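Local structure of putative regulator (3HFI) at residues Phe139-Arg142 / Glu143-Val146. The protein is of unknown function but is probably a DNA-binding transcription regulator, whose UTRA domain, as in related regulators, would sense a small-molecule effector. Residues are numbered along the deposited sequence; the frame is centred on the assembly and turned at random.
Sequences FFSR and ELPV
F139 and F140 reach P145 and V146 across a tight beta hairpin in which strand 130-139 turns back into strand 144-153 of the antiparallel UTRA sheet. The corner is a type I turn from S141 to L144, preceded by a classic bulge in which F140 and S141 together face L144. The two neighbouring phenylalanines lie against different residues of the returning strand. The F140 ring turns one face to V146, whose CB stands over it, 4.0 Å from the centroid and 27° off the normal, a CH-pi contact; CG2 of V146 also comes to 3.6 Å from CE2 of F140. L144 lies at the edge of the same ring, its CG near the ring plane. Helix 91-99 borders this cluster, with I95 touching both F140 and V146, and L144 also packs against R101. F139 instead carries its ring to the proline: with CG beside the backbone N (chi1 -65°), CE1 lies 3.8 Å from CG of P145, and the pyrrolidine CB sits over one ring face. Y105 and E107 of strand 105-114, one of the two outermost strands of the chain's sheet, also touch the F139 side chain.

A hydrogen bond from L144 N to S141 O, 2.9 Å long, closes the turn, and one from F140 N to L144 O, at 3.0 Å, holds the bulge next to it. On the face shared by S141 and L144, the serine hydroxyl is set between its own backbone N and carbonyl carbon (chi1 68°), which turns it in over the turn. There OG receives a weak hydrogen bond from E143 N and lies 3.2 Å from CB of L144.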
loop_
_atom_site.group_PDB
_atom_site.type_symbol
_atom_site.label_atom_id
_atom_site.label_comp_id
_atom_site.label_asym_id
_atom_site.label_seq_id
_atom_site.Cartn_x
_atom_site.Cartn_y
_atom_site.Cartn_z
ATOM N N PHE A 139 7.076 4.071 -8.054
ATOM C CA PHE A 139 7.350 4.602 -9.386
ATOM C C PHE A 139 6.894 6.044 -9.463
ATOM O O PHE A 139 5.831 6.404 -8.924
ATOM C CB PHE A 139 6.533 3.908 -10.452
ATOM C CG PHE A 139 6.832 2.450 -10.658
ATOM C CD1 PHE A 139 7.452 2.020 -11.810
ATOM C CD2 PHE A 139 6.372 1.506 -9.765
ATOM C CE1 PHE A 139 7.652 0.650 -12.046
ATOM C CE2 PHE A 139 6.555 0.136 -9.964
ATOM C CZ PHE A 139 7.201 -0.295 -11.127
ATOM N N PHE A 140 7.665 6.857 -10.186
ATOM C CA PHE A 140 7.167 8.117 -10.684
ATOM C C PHE A 140 6.278 7.942 -11.899
ATOM O O PHE A 140 5.265 8.590 -12.059
ATOM C CB PHE A 140 8.347 8.966 -11.100
ATOM C CG PHE A 140 9.174 9.485 -9.960
ATOM C CD1 PHE A 140 8.582 10.040 -8.822
ATOM C CD2 PHE A 140 10.556 9.452 -10.042
ATOM C CE1 PHE A 140 9.379 10.546 -7.798
ATOM C CE2 PHE A 140 11.365 10.002 -9.022
ATOM C CZ PHE A 140 10.777 10.536 -7.918
ATOM N N SER A 141 6.686 7.111 -12.819
ATOM C CA SER A 141 5.883 6.877 -13.979
ATOM C C SER A 141 5.989 5.408 -14.203
ATOM O O SER A 141 6.850 4.742 -13.609
ATOM C CB SER A 141 6.384 7.630 -15.215
ATOM O OG SER A 141 7.637 7.106 -15.661
ATOM N N ARG A 142 5.131 4.918 -15.080
ATOM C CA ARG A 142 5.056 3.514 -15.356
ATOM C C ARG A 142 6.423 2.983 -15.747
ATOM O O ARG A 142 6.747 1.856 -15.455
ATOM C CB ARG A 142 4.055 3.271 -16.495
ATOM C CG ARG A 142 3.493 1.883 -16.506
ATOM C CD ARG A 142 2.551 1.685 -17.690
ATOM N NE ARG A 142 1.263 2.363 -17.489
ATOM C CZ ARG A 142 0.247 1.905 -16.738
ATOM N NH1 ARG A 142 0.326 0.744 -16.074
ATOM N NH2 ARG A 142 -0.874 2.628 -16.651
ATOM N N GLU A 143 7.255 3.787 -16.374
ATOM C CA GLU A 143 8.555 3.310 -16.803
ATOM C C GLU A 143 9.732 3.782 -15.970
ATOM O O GLU A 143 10.848 3.525 -16.326
ATOM C CB GLU A 143 8.813 3.782 -18.244
ATOM C CG GLU A 143 7.852 3.172 -19.276
ATOM C CD GLU A 143 6.806 4.170 -19.814
ATOM O OE1 GLU A 143 7.220 5.088 -20.573
ATOM O OE2 GLU A 143 5.585 4.027 -19.525
ATOM N N LEU A 144 9.483 4.463 -14.865
ATOM C CA LEU A 144 10.526 5.045 -14.051
ATOM C C LEU A 144 10.322 4.736 -12.555
ATOM O O LEU A 144 9.737 5.526 -11.820
ATOM C CB LEU A 144 10.519 6.548 -14.292
ATOM C CG LEU A 144 11.615 7.462 -13.799
ATOM C CD1 LEU A 144 12.989 6.988 -14.340
ATOM C CD2 LEU A 144 11.249 8.893 -14.338
ATOM N N PRO A 145 10.835 3.592 -12.081
ATOM C CA PRO A 145 10.910 3.303 -10.667
ATOM C C PRO A 145 11.848 4.266 -9.959
ATOM O O PRO A 145 12.746 4.823 -10.591
ATOM C CB PRO A 145 11.475 1.852 -10.625
ATOM C CG PRO A 145 11.375 1.361 -11.963
ATOM C CD PRO A 145 11.514 2.553 -12.852
ATOM N N VAL A 146 11.581 4.546 -8.685
ATOM C CA VAL A 146 12.455 5.408 -7.894
ATOM C C VAL A 146 12.936 4.727 -6.609
ATOM O O VAL A 146 14.026 5.038 -6.118
ATOM C CB VAL A 146 11.836 6.756 -7.562
ATOM C CG1 VAL A 146 10.541 6.641 -6.709
ATOM C CG2 VAL A 146 12.887 7.657 -6.831
#